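Local coordinates for protein CDA peptide synthetase I (Streptomyces coelicolor, PDB 5DU9) that belongs to the peptide synthetases and consists here of a condensation domain, whose two halves share the chloramphenicol acetyltransferase-like fold, at residues T242-G247 with D420-Q425; A276-R281 with E426-F431; D392-L397 with D408-P413. The protein carries 1 engineered substitution. All blocks are in the same frame, centred on the assembly; numbering follows the deposited sequence.

How the contacts relate
The three contacts build up one alpha/beta layer of the C-terminal half of the domain. Contact 3 lies deepest, about 11 Å from the centre of the chain, and is a buried antiparallel strand pair held by backbone hydrogen bonds and one amide-carboxylate bond. Contact 1, about 17 Å out and partly buried, lays helix 418-437 on the edge strand of the same sheet, mixing aliphatic packing with one side-chain-to-backbone bond. Further along that helix, contact 2 joins it to helix 267-283; although about 21 Å from the centre, it is buried and almost wholly aromatic and apolar. Leu246 bridges contacts 1 and 2, touching Val429, whereas Phe409 meets Phe428 and so joins contacts 2 and 3.

Contact 1: T242-G247 with D420-Q425; sequences TVRSLG and DLTVLQ
Leu421, Thr422 and Gln425 bring the beginning of helix 418-437 against Thr242, Arg244 and Leu246, the alternate residues that point toward it from the edge strand 242-248. This is helix-on-sheet packing of the alpha/beta sandwich kind, with a spacing of 8.3 Å between the short axes, and it illustrates how every second strand residue can serve one helix face. Leu421 comes first: Leu421 CD1 rests 3.3 Å from Thr242 O and is also touched by the Thr242 side chain, while Leu421 CB meets Arg244 CG at 4.0 Å, the two side chains crossing at about a right angle. On the outer flank, Thr422 OG1 stands 3.8 Å from Arg244 CG and lies at the edge of the guanidinium, near its plane; this hydroxyl has a weak hydrogen bond to Gly418 O one turn earlier. Arg244 bends at its second torsion and folds back along its own strand, where Arg244 NH1 reaches Val243 O at 2.9 Å, a bond close to the guanidinium plane that ties the group to that strand. One turn beyond Leu421, Gln425 has a first torsion well removed from a staggered value (chi1 143°), and its extended chain beyond CG drops the amide onto the strand. Leu246 CB packs against the amide carbon, 3.4 Å from Gln425 CD, and Leu246 CD2 touches Gln425 CG. The polar end of the glutamine then grips the main chain: Gln425 NE2 donates to Arg244 O at 2.9 Å with an N-H...O angle of 152°, approaching 52° out of the carbonyl plane. Arg244 O thus has two donors, for it also lies 2.9 Å from Phe409 N of the neighbouring strand.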
ATOM      1  N   THR A 242      13.827  -3.930   2.592  1.00 20.53           N
ATOM      2  CA  THR A 242      14.041  -4.277   3.983  1.00 21.02           C
ATOM      3  C   THR A 242      13.053  -3.444   4.774  1.00 22.31           C
ATOM      4  O   THR A 242      12.972  -2.236   4.571  1.00 18.95           O
ATOM      5  CB  THR A 242      15.475  -3.987   4.437  1.00 22.28           C
ATOM      6  OG1 THR A 242      16.390  -4.753   3.645  1.00 24.12           O
ATOM      7  CG2 THR A 242      15.659  -4.334   5.907  1.00 22.88           C
ATOM      8  N   VAL A 243      12.296  -4.084   5.659  1.00 19.57           N
ATOM      9  CA  VAL A 243      11.210  -3.407   6.357  1.00 18.42           C
ATOM     10  C   VAL A 243      11.495  -3.335   7.847  1.00 18.94           C
ATOM     11  O   VAL A 243      11.777  -4.351   8.488  1.00 23.24           O
ATOM     12  CB  VAL A 243       9.859  -4.119   6.122  1.00 19.73           C
ATOM     13  CG1 VAL A 243       8.724  -3.368   6.804  1.00 19.74           C
ATOM     14  CG2 VAL A 243       9.581  -4.255   4.631  1.00 18.49           C
ATOM     15  N   ARG A 244      11.442  -2.122   8.390  1.00 18.35           N
ATOM     16  CA  ARG A 244      11.556  -1.924   9.826  1.00 19.84           C
ATOM     17  C   ARG A 244      10.321  -1.193  10.317  1.00 17.63           C
ATOM     18  O   ARG A 244       9.923  -0.161   9.767  1.00 17.57           O
ATOM     19  CB  ARG A 244      12.831  -1.156  10.180  1.00 23.32           C
ATOM     20  CG  ARG A 244      14.107  -1.972   9.994  1.00 21.00           C
ATOM     21  CD  ARG A 244      14.163  -3.171  10.943  1.00 23.10           C
ATOM     22  NE  ARG A 244      15.368  -3.977  10.752  1.00 31.23           N
ATOM     23  CZ  ARG A 244      15.468  -5.005   9.911  1.00 27.88           C
ATOM     24  NH1 ARG A 244      14.434  -5.374   9.162  1.00 27.54           N
ATOM     25  NH2 ARG A 244      16.613  -5.671   9.821  1.00 31.10           N
ATOM     26  N   SER A 245       9.713  -1.754  11.354  1.00 18.18           N
ATOM     27  CA  SER A 245       8.418  -1.289  11.827  1.00 17.04           C
ATOM     28  C   SER A 245       8.531  -0.739  13.243  1.00 20.14           C
ATOM     29  O   SER A 245       9.195  -1.327  14.096  1.00 22.70           O
ATOM     30  CB  SER A 245       7.403  -2.432  11.770  1.00 21.32           C
ATOM     31  OG  SER A 245       6.105  -1.974  12.100  1.00 28.17           O
ATOM     32  N   LEU A 246       7.882   0.396  13.477  1.00 19.75           N
ATOM     33  CA  LEU A 246       7.892   1.044  14.782  1.00 22.00           C
ATOM     34  C   LEU A 246       6.465   1.295  15.231  1.00 19.11           C
ATOM     35  O   LEU A 246       5.710   1.972  14.545  1.00 18.76           O
ATOM     36  CB  LEU A 246       8.673   2.359  14.729  1.00 23.13           C
ATOM     37  CG  LEU A 246       8.654   3.240  15.980  1.00 24.20           C
ATOM     38  CD1 LEU A 246       9.230   2.499  17.174  1.00 26.90           C
ATOM     39  CD2 LEU A 246       9.414   4.529  15.733  1.00 24.24           C
ATOM     40  N   GLY A 247       6.101   0.731  16.377  1.00 20.85           N
ATOM     41  CA  GLY A 247       4.789   0.957  16.955  1.00 21.38           C
ATOM     42  C   GLY A 247       4.772   2.197  17.825  1.00 20.51           C
ATOM     43  O   GLY A 247       5.624   2.357  18.706  1.00 20.48           O
ATOM     44  N   ASP A 420      20.103   1.151   9.797  1.00 26.59           N
ATOM     45  CA  ASP A 420      19.952   2.493   9.240  1.00 28.20           C
ATOM     46  C   ASP A 420      18.493   2.933   9.244  1.00 26.33           C
ATOM     47  O   ASP A 420      18.175   4.075   9.588  1.00 24.76           O
ATOM     48  CB  ASP A 420      20.486   2.556   7.810  1.00 28.40           C
ATOM     49  CG  ASP A 420      21.940   2.152   7.708  1.00 34.37           C
ATOM     50  OD1 ASP A 420      22.684   2.327   8.696  1.00 43.24           O
ATOM     51  OD2 ASP A 420      22.336   1.662   6.631  1.00 36.85           O
ATOM     52  N   LEU A 421      17.606   2.024   8.850  1.00 22.86           N
ATOM     53  CA  LEU A 421      16.185   2.340   8.768  1.00 20.67           C
ATOM     54  C   LEU A 421      15.612   2.573  10.159  1.00 20.38           C
ATOM     55  O   LEU A 421      14.785   3.460  10.351  1.00 20.28           O
ATOM     56  CB  LEU A 421      15.422   1.218   8.055  1.00 20.17           C
ATOM     57  CG  LEU A 421      15.724   1.072   6.560  1.00 22.23           C
ATOM     58  CD1 LEU A 421      15.191  -0.248   6.028  1.00 22.50           C
ATOM     59  CD2 LEU A 421      15.135   2.237   5.775  1.00 19.84           C
ATOM     60  N   THR A 422      16.066   1.784  11.128  1.00 23.83           N
ATOM     61  CA  THR A 422      15.625   1.938  12.510  1.00 22.05           C
ATOM     62  C   THR A 422      16.010   3.317  13.041  1.00 21.66           C
ATOM     63  O   THR A 422      15.192   4.013  13.639  1.00 23.15           O
ATOM     64  CB  THR A 422      16.224   0.835  13.412  1.00 33.09           C
ATOM     65  OG1 THR A 422      15.670  -0.432  13.037  1.00 30.56           O
ATOM     66  CG2 THR A 422      15.919   1.090  14.888  1.00 33.75           C
ATOM     67  N   VAL A 423      17.255   3.714  12.804  1.00 25.06           N
ATOM     68  CA  VAL A 423      17.740   5.018  13.244  1.00 22.87           C
ATOM     69  C   VAL A 423      16.968   6.155  12.574  1.00 24.34           C
ATOM     70  O   VAL A 423      16.530   7.094  13.239  1.00 23.23           O
ATOM     71  CB  VAL A 423      19.246   5.169  12.953  1.00 29.51           C
ATOM     72  CG1 VAL A 423      19.725   6.570  13.271  1.00 29.95           C
ATOM     73  CG2 VAL A 423      20.026   4.172  13.776  1.00 32.14           C
ATOM     74  N   LEU A 424      16.805   6.065  11.259  1.00 21.57           N
ATOM     75  CA  LEU A 424      16.125   7.099  10.485  1.00 19.74           C
ATOM     76  C   LEU A 424      14.675   7.276  10.917  1.00 18.42           C
ATOM     77  O   LEU A 424      14.167   8.392  11.049  1.00 19.91           O
ATOM     78  CB  LEU A 424      16.171   6.741   9.001  1.00 19.95           C
ATOM     79  CG  LEU A 424      15.859   7.856   8.011  1.00 31.34           C
ATOM     80  CD1 LEU A 424      16.963   8.895   8.022  1.00 35.47           C
ATOM     81  CD2 LEU A 424      15.686   7.269   6.623  1.00 34.46           C
ATOM     82  N   GLN A 425      14.009   6.149  11.116  1.00 18.90           N
ATOM     83  CA  GLN A 425      12.601   6.133  11.459  1.00 17.02           C
ATOM     84  C   GLN A 425      12.354   6.735  12.845  1.00 18.75           C
ATOM     85  O   GLN A 425      11.402   7.487  13.029  1.00 17.39           O
ATOM     86  CB  GLN A 425      12.091   4.694  11.345  1.00 22.92           C
ATOM     87  CG  GLN A 425      11.085   4.206  12.337  1.00 30.24           C
ATOM     88  CD  GLN A 425      10.837   2.726  12.129  1.00 22.32           C
ATOM     89  OE1 GLN A 425      11.435   1.882  12.795  1.00 27.19           O
ATOM     90  NE2 GLN A 425       9.988   2.403  11.163  1.00 21.39           N
TER
HETATM   91  O   HOH W   1      12.172  -0.183  13.842  1.00 43.44           O

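Contact 2: A276-R281 with E426-F431; sequences AAFLHR and ERFVRF
Phe278 is the knob of this helix pair, and the hollow that receives it is lined by Arg427, Phe428 and Phe431, with Leu424 one turn earlier completing the wall. Its CG lies anti to the backbone N (chi1 -180°), which throws the ring outward across the gap between the helices. One face and two places on the rim are met in different ways. Phe428 CB hangs 4.1 Å from the centroid of the Phe278 ring, almost exactly over the middle of one face, in a CH-pi contact. The Phe428 ring continues past that point and turns its edge to the same face, a T-shaped pair with planes at 74° and centroids 5.5 Å apart; here Phe428 CD1 comes within 3.8 Å of Phe278 CG. Around the rim, Phe431 CD2 lies in the ring plane 3.9 Å from Phe278 CD1, while Arg427 CG abuts CE1 of Phe278 from the edge at 4.1 Å. The fit is reciprocal. Phe431 is the bump on the opposite helix and enters the groove between Ala277, Phe278 and Arg281, its CE2 lying 3.8 Å from Phe278 CA and its CZ 3.9 Å from Arg281 CG. Ala277 adds its carbonyl oxygen and, a little farther off, its methyl to the lining of that groove. Arg281 contributes only its aliphatic stem to this wall; its NE is hydrogen-bonded to Val446 O, and Val446 also packs on Phe431, so meeting both partners. The short axes run 10.3 Å apart and cross steeply at 113°, a spacing in keeping with large aromatic side chains between the helices. A side chain set among four residues spaced i, i+3, i+4 and i+7 is knobs-into-holes packing, here between crossed helices of a chloramphenicol acetyltransferase-like fold.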
ATOM      1  N   ALA A 276       8.098  16.281   4.391  1.00 13.75           N
ATOM      2  CA  ALA A 276       8.683  17.365   3.608  1.00 13.90           C
ATOM      3  C   ALA A 276       9.622  18.215   4.460  1.00 14.36           C
ATOM      4  O   ALA A 276      10.724  18.553   4.037  1.00 15.52           O
ATOM      5  CB  ALA A 276       7.589  18.233   3.004  1.00 13.57           C
ATOM      6  N   ALA A 277       9.175  18.557   5.665  1.00 14.17           N
ATOM      7  CA  ALA A 277       9.978  19.348   6.588  1.00 15.01           C
ATOM      8  C   ALA A 277      11.234  18.594   7.012  1.00 15.77           C
ATOM      9  O   ALA A 277      12.313  19.175   7.124  1.00 16.72           O
ATOM     10  CB  ALA A 277       9.151  19.725   7.809  1.00 14.70           C
ATOM     11  N   PHE A 278      11.082  17.295   7.246  1.00 15.19           N
ATOM     12  CA  PHE A 278      12.202  16.434   7.620  1.00 15.87           C
ATOM     13  C   PHE A 278      13.261  16.391   6.518  1.00 16.65           C
ATOM     14  O   PHE A 278      14.458  16.517   6.784  1.00 17.77           O
ATOM     15  CB  PHE A 278      11.693  15.022   7.926  1.00 15.21           C
ATOM     16  CG  PHE A 278      12.771  14.052   8.323  1.00 16.18           C
ATOM     17  CD1 PHE A 278      13.382  14.142   9.563  1.00 17.81           C
ATOM     18  CD2 PHE A 278      13.158  13.038   7.466  1.00 21.30           C
ATOM     19  CE1 PHE A 278      14.367  13.247   9.937  1.00 17.60           C
ATOM     20  CE2 PHE A 278      14.146  12.138   7.832  1.00 21.46           C
ATOM     21  CZ  PHE A 278      14.751  12.246   9.071  1.00 18.83           C
ATOM     22  N   LEU A 279      12.816  16.213   5.278  1.00 16.19           N
ATOM     23  CA  LEU A 279      13.728  16.189   4.144  1.00 17.00           C
ATOM     24  C   LEU A 279      14.417  17.536   3.992  1.00 18.02           C
ATOM     25  O   LEU A 279      15.620  17.600   3.765  1.00 20.56           O
ATOM     26  CB  LEU A 279      12.987  15.829   2.854  1.00 16.36           C
ATOM     27  CG  LEU A 279      12.408  14.416   2.779  1.00 17.17           C
ATOM     28  CD1 LEU A 279      11.695  14.221   1.451  1.00 17.45           C
ATOM     29  CD2 LEU A 279      13.471  13.355   2.982  1.00 21.93           C
ATOM     30  N   HIS A 280      13.648  18.614   4.123  1.00 17.66           N
ATOM     31  CA  HIS A 280      14.202  19.960   4.003  1.00 18.68           C
ATOM     32  C   HIS A 280      15.248  20.248   5.079  1.00 19.72           C
ATOM     33  O   HIS A 280      16.313  20.796   4.792  1.00 21.03           O
ATOM     34  CB  HIS A 280      13.086  21.005   4.080  1.00 18.12           C
ATOM     35  CG  HIS A 280      13.586  22.399   4.295  1.00 19.77           C
ATOM     36  ND1 HIS A 280      14.213  23.125   3.306  1.00 22.64           N
ATOM     37  CD2 HIS A 280      13.558  23.197   5.388  1.00 20.40           C
ATOM     38  CE1 HIS A 280      14.549  24.312   3.780  1.00 27.10           C
ATOM     39  NE2 HIS A 280      14.164  24.381   5.041  1.00 23.86           N
ATOM     40  N   ARG A 281      14.941  19.882   6.318  1.00 19.26           N
ATOM     41  CA  ARG A 281      15.834  20.167   7.439  1.00 20.27           C
ATOM     42  C   ARG A 281      17.106  19.328   7.364  1.00 21.27           C
ATOM     43  O   ARG A 281      18.184  19.778   7.763  1.00 22.71           O
ATOM     44  CB  ARG A 281      15.117  19.911   8.765  1.00 19.59           C
ATOM     45  CG  ARG A 281      15.788  20.541   9.977  1.00 25.73           C
ATOM     46  CD  ARG A 281      15.488  22.031  10.083  1.00 27.96           C
ATOM     47  NE  ARG A 281      15.954  22.579  11.356  1.00 27.99           N
ATOM     48  CZ  ARG A 281      17.111  23.211  11.539  1.00 29.90           C
ATOM     49  NH1 ARG A 281      17.949  23.409  10.528  1.00 27.92           N
ATOM     50  NH2 ARG A 281      17.430  23.660  12.744  1.00 27.66           N
ATOM     51  N   GLU A 426      13.223   6.438  13.809  1.00 19.58           N
ATOM     52  CA  GLU A 426      13.092   7.039  15.132  1.00 19.54           C
ATOM     53  C   GLU A 426      13.358   8.545  15.069  1.00 19.17           C
ATOM     54  O   GLU A 426      12.654   9.335  15.701  1.00 23.28           O
ATOM     55  CB  GLU A 426      14.043   6.373  16.127  1.00 22.86           C
ATOM     56  CG  GLU A 426      13.948   6.934  17.546  1.00 39.14           C
ATOM     57  CD  GLU A 426      12.536   6.897  18.103  1.00 48.90           C
ATOM     58  OE1 GLU A 426      11.976   5.789  18.237  1.00 45.89           O
ATOM     59  OE2 GLU A 426      11.984   7.978  18.400  1.00 46.60           O
ATOM     60  N   ARG A 427      14.369   8.933  14.295  1.00 19.15           N
ATOM     61  CA  ARG A 427      14.698  10.344  14.112  1.00 20.29           C
ATOM     62  C   ARG A 427      13.535  11.103  13.488  1.00 22.10           C
ATOM     63  O   ARG A 427      13.194  12.210  13.914  1.00 20.19           O
ATOM     64  CB  ARG A 427      15.938  10.499  13.235  1.00 23.62           C
ATOM     65  CG  ARG A 427      16.457  11.923  13.158  1.00 30.22           C
ATOM     66  CD  ARG A 427      17.658  12.027  12.237  1.00 34.61           C
ATOM     67  NE  ARG A 427      18.718  11.102  12.626  1.00 39.49           N
ATOM     68  CZ  ARG A 427      19.673  10.664  11.809  1.00 47.19           C
ATOM     69  NH1 ARG A 427      19.707  11.057  10.542  1.00 52.53           N
ATOM     70  NH2 ARG A 427      20.592   9.823  12.261  1.00 35.01           N
ATOM     71  N   PHE A 428      12.928  10.506  12.468  1.00 17.03           N
ATOM     72  CA  PHE A 428      11.821  11.150  11.784  1.00 15.89           C
ATOM     73  C   PHE A 428      10.622  11.331  12.704  1.00 15.33           C
ATOM     74  O   PHE A 428      10.042  12.409  12.767  1.00 15.99           O
ATOM     75  CB  PHE A 428      11.398  10.350  10.555  1.00 15.42           C
ATOM     76  CG  PHE A 428      10.034  10.710  10.061  1.00 14.79           C
ATOM     77  CD1 PHE A 428       9.796  11.953   9.497  1.00 14.79           C
ATOM     78  CD2 PHE A 428       8.985   9.820  10.173  1.00 15.30           C
ATOM     79  CE1 PHE A 428       8.542  12.297   9.058  1.00 12.94           C
ATOM     80  CE2 PHE A 428       7.727  10.160   9.728  1.00 17.27           C
ATOM     81  CZ  PHE A 428       7.506  11.401   9.171  1.00 15.48           C
ATOM     82  N   VAL A 429      10.248  10.274  13.420  1.00 17.31           N
ATOM     83  CA  VAL A 429       9.070  10.342  14.277  1.00 15.10           C
ATOM     84  C   VAL A 429       9.261  11.378  15.390  1.00 16.11           C
ATOM     85  O   VAL A 429       8.308  12.065  15.763  1.00 18.18           O
ATOM     86  CB  VAL A 429       8.730   8.964  14.891  1.00 18.58           C
ATOM     87  CG1 VAL A 429       7.648   9.090  15.963  1.00 33.93           C
ATOM     88  CG2 VAL A 429       8.264   8.004  13.804  1.00 17.87           C
ATOM     89  N   ARG A 430      10.480  11.504  15.912  1.00 17.09           N
ATOM     90  CA  ARG A 430      10.754  12.503  16.944  1.00 19.36           C
ATOM     91  C   ARG A 430      10.579  13.917  16.383  1.00 19.50           C
ATOM     92  O   ARG A 430       9.981  14.782  17.023  1.00 19.45           O
ATOM     93  CB  ARG A 430      12.163  12.332  17.518  1.00 19.43           C
ATOM     94  CG  ARG A 430      12.554  13.421  18.516  1.00 31.28           C
ATOM     95  CD  ARG A 430      13.864  13.109  19.228  1.00 44.14           C
ATOM     96  NE  ARG A 430      14.926  12.730  18.299  1.00 45.50           N
ATOM     97  CZ  ARG A 430      16.200  12.566  18.640  1.00 43.59           C
ATOM     98  NH1 ARG A 430      16.589  12.753  19.896  1.00 36.90           N
ATOM     99  NH2 ARG A 430      17.092  12.219  17.722  1.00 50.78           N
ATOM    100  N   PHE A 431      11.100  14.145  15.182  1.00 16.78           N
ATOM    101  CA  PHE A 431      10.985  15.448  14.536  1.00 16.56           C
ATOM    102  C   PHE A 431       9.525  15.759  14.205  1.00 15.50           C
ATOM    103  O   PHE A 431       9.041  16.860  14.473  1.00 16.46           O
ATOM    104  CB  PHE A 431      11.849  15.485  13.272  1.00 20.93           C
ATOM    105  CG  PHE A 431      12.022  16.862  12.681  1.00 18.15           C
ATOM    106  CD1 PHE A 431      12.638  17.873  13.403  1.00 17.86           C
ATOM    107  CD2 PHE A 431      11.591  17.135  11.393  1.00 18.78           C
ATOM    108  CE1 PHE A 431      12.809  19.137  12.851  1.00 21.92           C
ATOM    109  CE2 PHE A 431      11.762  18.392  10.842  1.00 16.58           C
ATOM    110  CZ  PHE A 431      12.371  19.390  11.572  1.00 17.54           C
TER

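Contact 3: D392-L397 with D408-P413; sequences DLNIVL and DFEGNP
Asn394 and Glu410 leave their paired strands with nearly matching first torsions, CG anti to the carbonyl carbon in each (chi1 -50° and -51°), and Glu410 then runs extended. Their polar ends thus meet on one face of the hairpin, where Asn394 ND2 donates to Glu410 OE1 at 2.9 Å, nearly along the C-O axis, with amide and carboxylate planes 63° apart. Glu410 OE1 also bonds the hydroxyl of Ser387, a residue lining the pocket of (2S)-2-amino-N-butyl-propanamide; the ligand is about 6 Å from the side chain of Asn394. Val396 CG2 covers the carboxylate, 3.7 Å from Glu410 CD. The opposite face is apolar: Ile395 lies alongside Phe409 with CG1 over the ring face, offset toward the rim, and Leu393 CD1 reaches Phe409 CD2 at 3.9 Å. Between these two faces the backbones make an antiparallel ladder in which Asn394 and Glu410, then Val396 and Asp408, form hydrogen-bonded pairs; Asn412 N extends it to Asp392 O at 2.9 Å. The hairpin occupies the middle of a four-stranded mixed sheet, between strands 242-248 and 363-366, with helix 418-437 packed over Phe409 and Leu393.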
ATOM      1  N   ASP A 392      14.271   3.450  -3.368  1.00 18.68           N
ATOM      2  CA  ASP A 392      14.804   4.236  -2.264  1.00 21.49           C
ATOM      3  C   ASP A 392      14.075   3.894  -0.963  1.00 17.83           C
ATOM      4  O   ASP A 392      14.513   3.018  -0.217  1.00 22.04           O
ATOM      5  CB  ASP A 392      14.691   5.731  -2.595  1.00 24.34           C
ATOM      6  CG  ASP A 392      14.960   6.628  -1.400  1.00 34.06           C
ATOM      7  OD1 ASP A 392      15.906   6.347  -0.643  1.00 28.30           O
ATOM      8  OD2 ASP A 392      14.217   7.617  -1.220  1.00 43.46           O
ATOM      9  N   LEU A 393      12.960   4.566  -0.705  1.00 16.61           N
ATOM     10  CA  LEU A 393      12.269   4.439   0.577  1.00 15.98           C
ATOM     11  C   LEU A 393      10.757   4.587   0.454  1.00 19.50           C
ATOM     12  O   LEU A 393      10.272   5.511  -0.201  1.00 17.67           O
ATOM     13  CB  LEU A 393      12.806   5.489   1.560  1.00 20.76           C
ATOM     14  CG  LEU A 393      12.216   5.518   2.973  1.00 17.53           C
ATOM     15  CD1 LEU A 393      12.655   4.305   3.775  1.00 17.66           C
ATOM     16  CD2 LEU A 393      12.619   6.808   3.677  1.00 18.67           C
ATOM     17  N   ASN A 394      10.019   3.675   1.085  1.00 14.61           N
ATOM     18  CA  ASN A 394       8.594   3.872   1.337  1.00 14.94           C
ATOM     19  C   ASN A 394       8.402   4.121   2.814  1.00 14.72           C
ATOM     20  O   ASN A 394       9.017   3.447   3.644  1.00 17.97           O
ATOM     21  CB  ASN A 394       7.735   2.662   0.941  1.00 17.75           C
ATOM     22  CG  ASN A 394       8.007   2.162  -0.453  1.00 19.24           C
ATOM     23  OD1 ASN A 394       8.175   2.943  -1.391  1.00 20.45           O
ATOM     24  ND2 ASN A 394       8.027   0.838  -0.606  1.00 19.32           N
ATOM     25  N   ILE A 395       7.539   5.077   3.135  1.00 12.23           N
ATOM     26  CA  ILE A 395       7.121   5.324   4.505  1.00 12.00           C
ATOM     27  C   ILE A 395       5.641   4.988   4.594  1.00 13.88           C
ATOM     28  O   ILE A 395       4.814   5.660   3.994  1.00 14.80           O
ATOM     29  CB  ILE A 395       7.369   6.780   4.928  1.00 12.49           C
ATOM     30  CG1 ILE A 395       8.866   7.087   4.852  1.00 14.67           C
ATOM     31  CG2 ILE A 395       6.839   7.021   6.336  1.00 15.72           C
ATOM     32  CD1 ILE A 395       9.219   8.537   5.078  1.00 14.25           C
ATOM     33  N   VAL A 396       5.323   3.936   5.338  1.00 11.52           N
ATOM     34  CA  VAL A 396       3.966   3.414   5.401  1.00 11.37           C
ATOM     35  C   VAL A 396       3.427   3.573   6.815  1.00 13.18           C
ATOM     36  O   VAL A 396       4.071   3.165   7.781  1.00 15.22           O
ATOM     37  CB  VAL A 396       3.921   1.930   4.987  1.00 13.24           C
ATOM     38  CG1 VAL A 396       2.484   1.427   4.929  1.00 14.92           C
ATOM     39  CG2 VAL A 396       4.616   1.730   3.642  1.00 14.04           C
ATOM     40  N   LEU A 397       2.254   4.187   6.930  1.00 12.39           N
ATOM     41  CA  LEU A 397       1.582   4.326   8.216  1.00 12.29           C
ATOM     42  C   LEU A 397       0.264   3.584   8.199  1.00 16.73           C
ATOM     43  O   LEU A 397      -0.491   3.670   7.233  1.00 17.10           O
ATOM     44  CB  LEU A 397       1.323   5.790   8.557  1.00 12.85           C
ATOM     45  CG  LEU A 397       2.480   6.576   9.161  1.00 17.11           C
ATOM     46  CD1 LEU A 397       3.573   6.805   8.145  1.00 20.52           C
ATOM     47  CD2 LEU A 397       1.970   7.893   9.703  1.00 18.10           C
ATOM     48  N   ASP A 408       6.129   1.970   9.169  1.00 13.62           N
ATOM     49  CA  ASP A 408       7.061   1.080   8.487  1.00 15.19           C
ATOM     50  C   ASP A 408       7.958   1.876   7.551  1.00 13.93           C
ATOM     51  O   ASP A 408       7.471   2.612   6.689  1.00 16.91           O
ATOM     52  CB  ASP A 408       6.313   0.006   7.693  1.00 18.34           C
ATOM     53  CG  ASP A 408       5.819  -1.135   8.565  1.00 24.92           C
ATOM     54  OD1 ASP A 408       5.520  -0.894   9.748  1.00 22.31           O
ATOM     55  OD2 ASP A 408       5.743  -2.277   8.065  1.00 35.48           O
ATOM     56  N   PHE A 409       9.265   1.747   7.745  1.00 14.83           N
ATOM     57  CA  PHE A 409      10.237   2.259   6.792  1.00 15.11           C
ATOM     58  C   PHE A 409      10.687   1.097   5.926  1.00 15.73           C
ATOM     59  O   PHE A 409      11.292   0.145   6.416  1.00 17.37           O
ATOM     60  CB  PHE A 409      11.427   2.913   7.497  1.00 15.91           C
ATOM     61  CG  PHE A 409      11.240   4.383   7.764  1.00 15.37           C
ATOM     62  CD1 PHE A 409      10.031   4.871   8.228  1.00 14.46           C
ATOM     63  CD2 PHE A 409      12.284   5.276   7.565  1.00 17.42           C
ATOM     64  CE1 PHE A 409       9.858   6.224   8.475  1.00 15.98           C
ATOM     65  CE2 PHE A 409      12.115   6.629   7.808  1.00 16.16           C
ATOM     66  CZ  PHE A 409      10.903   7.101   8.266  1.00 14.84           C
ATOM     67  N   GLU A 410      10.357   1.176   4.644  1.00 15.69           N
ATOM     68  CA  GLU A 410      10.690   0.139   3.682  1.00 15.89           C
ATOM     69  C   GLU A 410      11.804   0.644   2.783  1.00 16.67           C
ATOM     70  O   GLU A 410      11.566   1.466   1.898  1.00 18.71           O
ATOM     71  CB  GLU A 410       9.459  -0.239   2.857  1.00 15.13           C
ATOM     72  CG  GLU A 410       8.226  -0.552   3.690  1.00 14.51           C
ATOM     73  CD  GLU A 410       7.041  -0.995   2.849  1.00 15.48           C
ATOM     74  OE1 GLU A 410       6.923  -0.540   1.694  1.00 18.80           O
ATOM     75  OE2 GLU A 410       6.219  -1.796   3.346  1.00 18.27           O
ATOM     76  N   GLY A 411      13.015   0.154   3.020  1.00 17.76           N
ATOM     77  CA  GLY A 411      14.192   0.645   2.325  1.00 18.63           C
ATOM     78  C   GLY A 411      14.740  -0.314   1.291  1.00 21.84           C
ATOM     79  O   GLY A 411      14.797  -1.524   1.518  1.00 21.43           O
ATOM     80  N   ASN A 412      15.145   0.233   0.149  1.00 19.86           N
ATOM     81  CA  ASN A 412      15.901  -0.521  -0.837  1.00 22.89           C
ATOM     82  C   ASN A 412      17.170  -1.061  -0.171  1.00 23.67           C
ATOM     83  O   ASN A 412      17.937  -0.291   0.405  1.00 25.67           O
ATOM     84  CB  ASN A 412      16.243   0.360  -2.040  1.00 21.35           C
ATOM     85  CG  ASN A 412      17.039  -0.378  -3.106  1.00 22.72           C
ATOM     86  OD1 ASN A 412      18.163  -0.816  -2.870  1.00 25.12           O
ATOM     87  ND2 ASN A 412      16.459  -0.508  -4.290  1.00 23.74           N
ATOM     88  N   PRO A 413      17.394  -2.385  -0.236  1.00 23.49           N
ATOM     89  CA  PRO A 413      18.501  -2.973   0.533  1.00 25.01           C
ATOM     90  C   PRO A 413      19.894  -2.587   0.038  1.00 27.09           C
ATOM     91  O   PRO A 413      20.865  -2.801   0.764  1.00 32.24           O
ATOM     92  CB  PRO A 413      18.270  -4.479   0.378  1.00 32.04           C
ATOM     93  CG  PRO A 413      17.482  -4.624  -0.870  1.00 46.42           C
ATOM     94  CD  PRO A 413      16.607  -3.411  -0.940  1.00 26.33           C
TER